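Local coordinates for glycerate dehydrogenase related protein (Thermoplasma acidophilum, PDB 3GVX) that probably reduces glyoxylate and hydroxypyruvate with a nicotinamide cofactor, as a member of the D-isomer specific 2-hydroxyacid dehydrogenase family, at residues W230-W236 against A250-V256; T187-S193 against D212-D218; K123-G129 against D175-I181. All blocks are in the same frame, centred on the assembly; numbering follows the deposited sequence.

Interaction 1. Residues W230-W236 against A250-V256. With K (potassium ion), chain D.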
loop_
_atom_site.group_PDB
_atom_site.type_symbol
_atom_site.label_atom_id
_atom_site.label_comp_id
_atom_site.label_asym_id
_atom_site.label_seq_id
_atom_site.Cartn_x
_atom_site.Cartn_y
_atom_site.Cartn_z
ATOM N N TRP B 230 -8.922 13.179 -10.831
ATOM C CA TRP B 230 -8.788 13.583 -9.452
ATOM C C TRP B 230 -7.399 14.080 -9.199
ATOM O O TRP B 230 -6.447 13.697 -9.870
ATOM C CB TRP B 230 -9.127 12.435 -8.495
ATOM C CG TRP B 230 -10.582 12.291 -8.288
ATOM C CD1 TRP B 230 -11.516 12.038 -9.247
ATOM C CD2 TRP B 230 -11.301 12.428 -7.053
ATOM N NE1 TRP B 230 -12.768 12.002 -8.694
ATOM C CE2 TRP B 230 -12.667 12.230 -7.350
ATOM C CE3 TRP B 230 -10.925 12.682 -5.730
ATOM C CZ2 TRP B 230 -13.665 12.291 -6.366
ATOM C CZ3 TRP B 230 -11.918 12.737 -4.751
ATOM C CH2 TRP B 230 -13.270 12.537 -5.076
ATOM N N TYR B 231 -7.293 14.950 -8.214
ATOM C CA TYR B 231 -6.017 15.506 -7.855
ATOM C C TYR B 231 -5.837 15.294 -6.373
ATOM O O TYR B 231 -6.558 15.867 -5.568
ATOM C CB TYR B 231 -5.991 16.998 -8.189
ATOM C CG TYR B 231 -4.675 17.668 -7.879
ATOM C CD1 TYR B 231 -3.494 17.229 -8.466
ATOM C CD2 TYR B 231 -4.613 18.757 -7.017
ATOM C CE1 TYR B 231 -2.278 17.852 -8.189
ATOM C CE2 TYR B 231 -3.403 19.400 -6.733
ATOM C CZ TYR B 231 -2.239 18.947 -7.328
ATOM O OH TYR B 231 -1.052 19.590 -7.079
ATOM N N LEU B 232 -4.888 14.445 -6.011
ATOM C CA LEU B 232 -4.625 14.180 -4.609
ATOM C C LEU B 232 -3.300 14.828 -4.285
ATOM O O LEU B 232 -2.279 14.520 -4.895
ATOM C CB LEU B 232 -4.548 12.678 -4.362
ATOM C CG LEU B 232 -5.619 11.901 -5.121
ATOM C CD1 LEU B 232 -5.375 10.427 -4.876
ATOM C CD2 LEU B 232 -7.037 12.337 -4.699
ATOM N N SER B 233 -3.305 15.732 -3.323
ATOM C CA SER B 233 -2.059 16.397 -3.015
ATOM C C SER B 233 -1.761 16.605 -1.554
ATOM O O SER B 233 -2.645 16.801 -0.719
ATOM C CB SER B 233 -2.001 17.732 -3.754
ATOM O OG SER B 233 -0.686 18.234 -3.755
ATOM N N ASP B 234 -0.477 16.547 -1.256
ATOM C CA ASP B 234 -0.025 16.764 0.091
ATOM C C ASP B 234 0.538 18.177 0.175
ATOM O O ASP B 234 0.984 18.601 1.228
ATOM C CB ASP B 234 1.042 15.744 0.463
ATOM C CG ASP B 234 1.554 15.937 1.863
ATOM O OD1 ASP B 234 0.737 15.994 2.810
ATOM O OD2 ASP B 234 2.783 16.037 2.020
ATOM N N VAL B 235 0.507 18.900 -0.943
ATOM C CA VAL B 235 1.022 20.266 -0.983
ATOM C C VAL B 235 0.106 21.207 -1.739
ATOM O O VAL B 235 -0.364 20.906 -2.838
ATOM C CB VAL B 235 2.405 20.331 -1.642
ATOM C CG1 VAL B 235 3.384 19.436 -0.895
ATOM C CG2 VAL B 235 2.291 19.964 -3.114
ATOM N N TRP B 236 -0.147 22.358 -1.143
ATOM C CA TRP B 236 -1.016 23.331 -1.764
ATOM C C TRP B 236 -0.261 24.628 -2.022
ATOM O O TRP B 236 0.783 24.857 -1.426
ATOM C CB TRP B 236 -2.224 23.560 -0.863
ATOM C CG TRP B 236 -3.320 24.199 -1.580
ATOM C CD1 TRP B 236 -3.639 25.518 -1.553
ATOM C CD2 TRP B 236 -4.248 23.576 -2.476
ATOM N NE1 TRP B 236 -4.701 25.763 -2.373
ATOM C CE2 TRP B 236 -5.097 24.592 -2.957
ATOM C CE3 TRP B 236 -4.440 22.266 -2.926
ATOM C CZ2 TRP B 236 -6.129 24.345 -3.855
ATOM C CZ3 TRP B 236 -5.464 22.021 -3.821
ATOM C CH2 TRP B 236 -6.295 23.061 -4.280
ATOM N N ALA B 250 -10.891 15.903 -5.333
ATOM C CA ALA B 250 -9.569 16.024 -4.753
ATOM C C ALA B 250 -9.584 15.556 -3.309
ATOM O O ALA B 250 -10.609 15.603 -2.644
ATOM C CB ALA B 250 -9.088 17.479 -4.831
ATOM N N ILE B 251 -8.439 15.068 -2.854
ATOM C CA ILE B 251 -8.258 14.642 -1.479
ATOM C C ILE B 251 -6.952 15.333 -1.161
ATOM O O ILE B 251 -5.968 15.217 -1.897
ATOM C CB ILE B 251 -8.073 13.125 -1.322
ATOM C CG1 ILE B 251 -9.255 12.377 -1.932
ATOM C CG2 ILE B 251 -7.943 12.783 0.151
ATOM C CD1 ILE B 251 -9.215 10.888 -1.707
ATOM N N LEU B 252 -6.945 16.067 -0.065
ATOM C CA LEU B 252 -5.772 16.841 0.287
ATOM C C LEU B 252 -5.240 16.587 1.670
ATOM O O LEU B 252 -5.958 16.160 2.573
ATOM C CB LEU B 252 -6.095 18.334 0.174
ATOM C CG LEU B 252 -6.748 18.824 -1.119
ATOM C CD1 LEU B 252 -7.285 20.246 -0.914
ATOM C CD2 LEU B 252 -5.742 18.758 -2.264
ATOM N N SER B 253 -3.961 16.870 1.832
ATOM C CA SER B 253 -3.326 16.742 3.126
ATOM C C SER B 253 -2.339 17.908 3.272
ATOM O O SER B 253 -1.751 18.359 2.301
ATOM C CB SER B 253 -2.635 15.381 3.285
ATOM O OG SER B 253 -1.669 15.140 2.289
ATOM N N PRO B 254 -2.164 18.406 4.502
ATOM C CA PRO B 254 -1.284 19.521 4.870
ATOM C C PRO B 254 0.249 19.311 4.932
ATOM O O PRO B 254 0.856 19.487 5.986
ATOM C CB PRO B 254 -1.867 19.970 6.208
ATOM C CG PRO B 254 -2.347 18.681 6.795
ATOM C CD PRO B 254 -3.031 18.032 5.631
ATOM N N HIS B 255 0.868 18.943 3.812
ATOM C CA HIS B 255 2.319 18.782 3.781
ATOM C C HIS B 255 2.815 17.915 4.936
ATOM O O HIS B 255 3.752 18.298 5.635
ATOM C CB HIS B 255 2.959 20.169 3.891
ATOM C CG HIS B 255 4.261 20.305 3.176
ATOM N ND1 HIS B 255 4.436 21.163 2.109
ATOM C CD2 HIS B 255 5.441 19.668 3.343
ATOM C CE1 HIS B 255 5.667 21.043 1.648
ATOM N NE2 HIS B 255 6.297 20.141 2.380
ATOM N N VAL B 256 2.187 16.760 5.142
ATOM C CA VAL B 256 2.572 15.851 6.219
ATOM C C VAL B 256 3.119 14.526 5.699
ATOM O O VAL B 256 3.382 13.625 6.473
ATOM C CB VAL B 256 1.373 15.527 7.133
ATOM C CG1 VAL B 256 0.941 16.765 7.938
ATOM C CG2 VAL B 256 0.226 14.988 6.278
HETATM K K K D . 2.318 10.854 5.988
HETATM O O HOH W 1 3.496 8.587 5.706
#

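Interaction 2. Residues T187-S193 against D212-D218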
loop_
_atom_site.group_PDB
_atom_site.type_symbol
_atom_site.label_atom_id
_atom_site.label_comp_id
_atom_site.label_asym_id
_atom_site.label_seq_id
_atom_site.Cartn_x
_atom_site.Cartn_y
_atom_site.Cartn_z
ATOM N N THR B 187 10.696 23.274 -14.129
ATOM C CA THR B 187 9.590 22.479 -13.645
ATOM C C THR B 187 8.478 23.362 -13.095
ATOM O O THR B 187 7.350 22.916 -12.971
ATOM C CB THR B 187 10.044 21.485 -12.559
ATOM O OG1 THR B 187 10.250 22.191 -11.334
ATOM C CG2 THR B 187 11.333 20.782 -12.975
ATOM N N ARG B 188 8.785 24.610 -12.756
ATOM C CA ARG B 188 7.749 25.509 -12.246
ATOM C C ARG B 188 6.649 25.654 -13.295
ATOM O O ARG B 188 6.936 25.938 -14.462
ATOM C CB ARG B 188 8.338 26.888 -11.928
ATOM C CG ARG B 188 7.305 28.012 -11.771
ATOM C CD ARG B 188 7.406 28.699 -10.417
ATOM N NE ARG B 188 8.795 28.874 -9.999
ATOM C CZ ARG B 188 9.187 29.024 -8.739
ATOM N NH1 ARG B 188 8.292 29.026 -7.763
ATOM N NH2 ARG B 188 10.478 29.142 -8.461
ATOM N N GLY B 189 5.397 25.458 -12.877
ATOM C CA GLY B 189 4.255 25.571 -13.776
ATOM C C GLY B 189 4.204 24.487 -14.826
ATOM O O GLY B 189 3.375 24.514 -15.734
HETATM N N MSE B 190 5.103 23.524 -14.681
HETATM C CA MSE B 190 5.237 22.375 -15.570
HETATM C C MSE B 190 3.930 21.655 -15.882
HETATM O O MSE B 190 3.649 21.332 -17.033
HETATM C CB MSE B 190 6.232 21.405 -14.951
HETATM C CG MSE B 190 6.306 20.042 -15.562
HETATM SE SE MSE B 190 7.651 19.195 -14.726
HETATM C CE MSE B 190 8.205 18.196 -16.007
ATOM N N VAL B 191 3.142 21.387 -14.852
ATOM C CA VAL B 191 1.869 20.712 -15.054
ATOM C C VAL B 191 0.850 21.749 -15.503
ATOM O O VAL B 191 0.291 22.472 -14.680
ATOM C CB VAL B 191 1.366 20.051 -13.749
ATOM C CG1 VAL B 191 0.065 19.292 -14.014
ATOM C CG2 VAL B 191 2.447 19.139 -13.173
ATOM N N ASN B 192 0.620 21.843 -16.807
ATOM C CA ASN B 192 -0.335 22.831 -17.292
ATOM C C ASN B 192 -1.431 22.315 -18.219
ATOM O O ASN B 192 -1.411 21.163 -18.649
ATOM C CB ASN B 192 0.404 24.004 -17.957
ATOM C CG ASN B 192 1.216 23.584 -19.157
ATOM O OD1 ASN B 192 0.957 22.548 -19.771
ATOM N ND2 ASN B 192 2.207 24.398 -19.508
ATOM N N SER B 193 -2.401 23.190 -18.488
ATOM C CA SER B 193 -3.521 22.889 -19.368
ATOM C C SER B 193 -3.055 22.013 -20.501
ATOM O O SER B 193 -3.673 21.003 -20.822
ATOM C CB SER B 193 -4.106 24.176 -19.967
ATOM O OG SER B 193 -4.826 24.946 -19.023
ATOM N N ASP B 212 3.990 24.507 -6.616
ATOM C CA ASP B 212 4.379 25.305 -7.770
ATOM C C ASP B 212 4.846 24.578 -9.014
ATOM O O ASP B 212 5.038 25.202 -10.053
ATOM C CB ASP B 212 5.373 26.381 -7.337
ATOM C CG ASP B 212 4.709 27.430 -6.462
ATOM O OD1 ASP B 212 3.674 27.970 -6.890
ATOM O OD2 ASP B 212 5.195 27.698 -5.346
ATOM N N VAL B 213 5.010 23.263 -8.931
ATOM C CA VAL B 213 5.389 22.515 -10.116
ATOM C C VAL B 213 4.096 22.432 -10.921
ATOM O O VAL B 213 4.083 22.052 -12.092
ATOM C CB VAL B 213 5.910 21.092 -9.775
ATOM C CG1 VAL B 213 6.169 20.307 -11.062
ATOM C CG2 VAL B 213 7.191 21.192 -8.933
ATOM N N VAL B 214 2.998 22.813 -10.273
ATOM C CA VAL B 214 1.696 22.816 -10.919
ATOM C C VAL B 214 1.060 24.203 -11.022
ATOM O O VAL B 214 1.022 24.974 -10.060
ATOM C CB VAL B 214 0.674 21.885 -10.200
ATOM C CG1 VAL B 214 -0.723 22.058 -10.822
ATOM C CG2 VAL B 214 1.134 20.430 -10.288
ATOM N N SER B 215 0.562 24.494 -12.216
ATOM C CA SER B 215 -0.129 25.736 -12.488
ATOM C C SER B 215 -1.455 25.648 -11.779
ATOM O O SER B 215 -2.331 24.857 -12.140
ATOM C CB SER B 215 -0.375 25.904 -13.987
ATOM O OG SER B 215 -1.436 26.814 -14.230
ATOM N N LYS B 216 -1.602 26.473 -10.761
ATOM C CA LYS B 216 -2.827 26.478 -10.007
ATOM C C LYS B 216 -4.107 26.704 -10.820
ATOM O O LYS B 216 -5.034 25.909 -10.730
ATOM C CB LYS B 216 -2.741 27.491 -8.899
ATOM C CG LYS B 216 -4.001 27.534 -8.118
ATOM C CD LYS B 216 -3.765 28.112 -6.770
ATOM C CE LYS B 216 -5.071 28.247 -6.070
ATOM N NZ LYS B 216 -4.914 28.980 -4.796
ATOM N N PRO B 217 -4.187 27.787 -11.615
ATOM C CA PRO B 217 -5.420 27.992 -12.390
ATOM C C PRO B 217 -5.676 26.894 -13.424
ATOM O O PRO B 217 -6.825 26.550 -13.698
ATOM C CB PRO B 217 -5.204 29.358 -13.047
ATOM C CG PRO B 217 -4.211 30.038 -12.121
ATOM C CD PRO B 217 -3.262 28.917 -11.794
ATOM N N ASP B 218 -4.610 26.344 -13.997
ATOM C CA ASP B 218 -4.758 25.290 -14.996
ATOM C C ASP B 218 -5.331 23.996 -14.407
ATOM O O ASP B 218 -6.182 23.351 -15.017
ATOM C CB ASP B 218 -3.413 25.016 -15.683
ATOM C CG ASP B 218 -2.970 26.164 -16.579
ATOM O OD1 ASP B 218 -3.326 27.318 -16.273
ATOM O OD2 ASP B 218 -2.255 25.911 -17.574
HETATM O O HOH W 2 -6.806 24.026 -17.376
#

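Interaction 3. Residues K123-G129 against D175-I181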
loop_
_atom_site.group_PDB
_atom_site.type_symbol
_atom_site.label_atom_id
_atom_site.label_comp_id
_atom_site.label_asym_id
_atom_site.label_seq_id
_atom_site.Cartn_x
_atom_site.Cartn_y
_atom_site.Cartn_z
ATOM N N LYS B 123 -2.347 -1.960 -13.311
ATOM C CA LYS B 123 -2.323 -0.627 -13.860
ATOM C C LYS B 123 -0.963 0.044 -14.007
ATOM O O LYS B 123 0.010 -0.321 -13.356
ATOM C CB LYS B 123 -3.281 0.252 -13.078
ATOM C CG LYS B 123 -4.690 -0.004 -13.508
ATOM C CD LYS B 123 -5.645 0.320 -12.425
ATOM C CE LYS B 123 -7.044 0.416 -12.980
ATOM N NZ LYS B 123 -7.395 -0.820 -13.689
ATOM N N ALA B 124 -0.940 1.051 -14.871
ATOM C CA ALA B 124 0.273 1.790 -15.149
ATOM C C ALA B 124 0.407 3.038 -14.286
ATOM O O ALA B 124 -0.412 3.958 -14.344
ATOM C CB ALA B 124 0.323 2.151 -16.634
ATOM N N LEU B 125 1.448 3.047 -13.465
ATOM C CA LEU B 125 1.734 4.178 -12.591
ATOM C C LEU B 125 2.875 4.994 -13.207
ATOM O O LEU B 125 4.001 4.505 -13.344
ATOM C CB LEU B 125 2.134 3.695 -11.194
ATOM C CG LEU B 125 2.766 4.744 -10.276
ATOM C CD1 LEU B 125 1.807 5.914 -10.041
ATOM C CD2 LEU B 125 3.176 4.074 -8.980
ATOM N N GLY B 126 2.566 6.227 -13.592
ATOM C CA GLY B 126 3.557 7.107 -14.176
ATOM C C GLY B 126 4.193 7.965 -13.097
ATOM O O GLY B 126 3.495 8.619 -12.320
ATOM N N ILE B 127 5.522 7.946 -13.027
ATOM C CA ILE B 127 6.229 8.740 -12.031
ATOM C C ILE B 127 7.011 9.861 -12.684
ATOM O O ILE B 127 7.813 9.656 -13.595
ATOM C CB ILE B 127 7.211 7.910 -11.182
ATOM C CG1 ILE B 127 6.458 6.790 -10.467
ATOM C CG2 ILE B 127 7.899 8.812 -10.161
ATOM C CD1 ILE B 127 7.355 5.745 -9.867
ATOM N N LEU B 128 6.757 11.058 -12.193
ATOM C CA LEU B 128 7.407 12.240 -12.698
ATOM C C LEU B 128 8.540 12.572 -11.737
ATOM O O LEU B 128 8.309 13.021 -10.612
ATOM C CB LEU B 128 6.393 13.374 -12.756
ATOM C CG LEU B 128 6.819 14.640 -13.490
ATOM C CD1 LEU B 128 7.114 14.325 -14.959
ATOM C CD2 LEU B 128 5.704 15.678 -13.352
ATOM N N GLY B 129 9.770 12.341 -12.178
ATOM C CA GLY B 129 10.911 12.590 -11.322
ATOM C C GLY B 129 11.254 11.279 -10.656
ATOM O O GLY B 129 10.453 10.728 -9.898
ATOM N N ASP B 175 -2.275 5.584 -15.793
ATOM C CA ASP B 175 -3.615 5.557 -15.213
ATOM C C ASP B 175 -3.527 6.389 -13.945
ATOM O O ASP B 175 -4.507 6.969 -13.477
ATOM C CB ASP B 175 -4.031 4.121 -14.889
ATOM C CG ASP B 175 -4.108 3.253 -16.119
ATOM O OD1 ASP B 175 -4.811 3.622 -17.070
ATOM O OD2 ASP B 175 -3.469 2.195 -16.144
ATOM N N PHE B 176 -2.318 6.426 -13.402
ATOM C CA PHE B 176 -2.015 7.165 -12.199
ATOM C C PHE B 176 -0.707 7.876 -12.443
ATOM O O PHE B 176 0.206 7.325 -13.047
ATOM C CB PHE B 176 -1.835 6.223 -11.012
ATOM C CG PHE B 176 -3.038 5.392 -10.705
ATOM C CD1 PHE B 176 -3.989 5.829 -9.795
ATOM C CD2 PHE B 176 -3.236 4.183 -11.340
ATOM C CE1 PHE B 176 -5.116 5.072 -9.530
ATOM C CE2 PHE B 176 -4.365 3.419 -11.079
ATOM C CZ PHE B 176 -5.303 3.866 -10.174
ATOM N N VAL B 177 -0.622 9.109 -11.984
ATOM C CA VAL B 177 0.595 9.861 -12.138
ATOM C C VAL B 177 0.990 10.441 -10.813
ATOM O O VAL B 177 0.199 11.098 -10.134
ATOM C CB VAL B 177 0.456 11.012 -13.135
ATOM C CG1 VAL B 177 1.627 11.992 -12.938
ATOM C CG2 VAL B 177 0.413 10.466 -14.561
ATOM N N LEU B 178 2.228 10.173 -10.439
ATOM C CA LEU B 178 2.739 10.698 -9.204
ATOM C C LEU B 178 3.777 11.774 -9.495
ATOM O O LEU B 178 4.700 11.573 -10.281
ATOM C CB LEU B 178 3.382 9.607 -8.364
ATOM C CG LEU B 178 3.887 10.279 -7.090
ATOM C CD1 LEU B 178 2.958 9.954 -5.914
ATOM C CD2 LEU B 178 5.331 9.856 -6.854
ATOM N N ILE B 179 3.626 12.920 -8.853
ATOM C CA ILE B 179 4.582 13.979 -9.061
ATOM C C ILE B 179 5.532 14.017 -7.888
ATOM O O ILE B 179 5.141 14.272 -6.760
ATOM C CB ILE B 179 3.908 15.336 -9.219
ATOM C CG1 ILE B 179 2.898 15.258 -10.367
ATOM C CG2 ILE B 179 4.975 16.403 -9.475
ATOM C CD1 ILE B 179 1.889 16.359 -10.370
ATOM N N ALA B 180 6.787 13.716 -8.175
ATOM C CA ALA B 180 7.823 13.715 -7.167
ATOM C C ALA B 180 9.090 14.274 -7.820
ATOM O O ALA B 180 10.124 13.623 -7.862
ATOM C CB ALA B 180 8.041 12.319 -6.692
ATOM N N ILE B 181 8.981 15.490 -8.340
ATOM C CA ILE B 181 10.092 16.122 -9.020
ATOM C C ILE B 181 10.437 17.445 -8.337
ATOM O O ILE B 181 9.559 18.148 -7.848
ATOM C CB ILE B 181 9.731 16.355 -10.510
ATOM C CG1 ILE B 181 10.999 16.505 -11.353
ATOM C CG2 ILE B 181 8.802 17.561 -10.631
ATOM C CD1 ILE B 181 10.775 16.268 -12.824
#

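Interaction 1. Residues W230-W236 against A250-V256
D234 and S253 meet just past the ends of two neighbouring strands. The carboxylate oxygen D234 OD1 takes two bonds: S253 OG donates to its anti lone pair at 2.6 Å, and V256 N to its syn lone pair at 2.9 Å. With CG anti to the backbone N (chi1 180°), the carboxylate of D234 reaches across to the inverse gamma turn centred on P254. D234 OD2 takes A257 N as well, so the chain is gripped on both sides of V256, whose carbonyl O lies 3.0 Å from the potassium ion. H88 and A257 of the same chain, T117 of the second subunit and a water complete that site; H88 also hydrogen-bonds S253 OG. Upstream, 230-233 and 250-252 run parallel as the last two strands of the Rossmann-type sheet, joined by S233 N to I251 O (3.1 Å) and S253 N to S233 O (2.9 Å). On one face L232 CD2 lies beside I251 CG1 at 3.5 Å, both side chains pointing the same way beneath helix 79-97. On the other, L252 CD2 packs against W236 CZ3 at 3.6 Å. W230 brings its indole rim to I251 CG1 and stacks on H96, and K108 of the second subunit hydrogen-bonds A250 O.

Interaction 2. Residues T187-S193 against D212-D218
S193 N points at D218 OD2 in a nearly straight hydrogen bond of 2.9 Å (170° at the hydrogen), meeting the oxygen on its anti side and 19° out of the carboxylate plane. D218 sits in the first turn of helix 216-225, and its CG, anti to the carbonyl carbon (chi1 -69°), is carried toward the start of helix 193-196. One carboxylate thereby ties the beginnings of two helices: N192 OD1 caps the one by accepting from L195 N, and S215 appears to cap the other at D218 N, though its OG is less surely placed. A water adds a second link, lying 2.7 Å from S193 OG and donating to D218 O.

Three backbone bonds continue the join. G189 N reaches D212 O at 2.9 Å, V191 N reaches V213 O at 3.0 Å and almost straight, and S215 N returns to V191 O at 3.2 Å. G189 holds the positive-phi position of a type II turn from T187 to M190, which lets the chain double back over the 3-10 segment at D212.

Beneath this seam the valines close up. V191 CG2 presses on V214 CG2 at 3.4 Å, tighter than usual for two carbons, and both side chains rest on I179. V213 CG1 lies 4.0 Å from CB of the selenomethionine M190. At the outer end, R188 NH1 stays 4.1 Å from D212 OD2, beyond a salt bridge.

These bonds and one beta bridge, V191 with V214, join two loop-to-helix connections of the nucleotide-binding domain at the C-terminal end of its Rossmann-type parallel sheet.

Interaction 3. Residues K123-G129 against D175-I181
L128 is tightly packed among the residues that end strand 176-179. Its CB sits 3.5 Å from L178 O, and its CD2 branch lies alongside I179 CG2 at 4.0 Å. L128 N and O both bond across, to L178 O and from A180 N. G126, in the middle, adds two short bonds: its N to F176 O and its O from L178 N, each 2.7 Å. These are the adjacent, parallel central strands of a Rossmann fold, where the chain crosses over to build the second half of the sheet. G129 follows at once and fits the first glycine of a GxGxxG pattern, consistent with dinucleotide binding; I181 CG1 packs against its CA at 3.9 Å. On the other face L125 and L178 are covered by V137 of helix 132-143. The K123/D175 end is partly exposed and more polar. There A124 O accepts from both D175 N (2.9 Å) and, at greater length, F176 N (3.3 Å), while D175 OD2 takes A124 N, 18° out of its carboxylate plane. R200 forms a salt bridge with D175 OD1. K123 passes the edge of the F176 ring, CD 3.6 Å from CE2, and leads its ammonium away, NZ 5.5 Å from D175 OD2.

Interactions 1 and 3 pair neighbouring strands of the same seven-stranded parallel sheet, 3 at its centre and 1 at its far edge; strand 204-207 lies between them. Both are largely buried, yet interaction 1 also meets the second subunit and a potassium ion, which brings charged and metal chemistry to its loop end, whereas interaction 3 is aliphatic along its middle and charged at the K123/D175 end. Interaction 2 is more exposed, joining loops and helix starts by backbone bonds, a carboxylate shared between helix starts, and a water. It touches both others: V213 CG1 packs on I181 CG2 of interaction 3, and V214 CG2 comes 4.0 Å from Y231 OH of interaction 1, whose hydroxyl bonds N207.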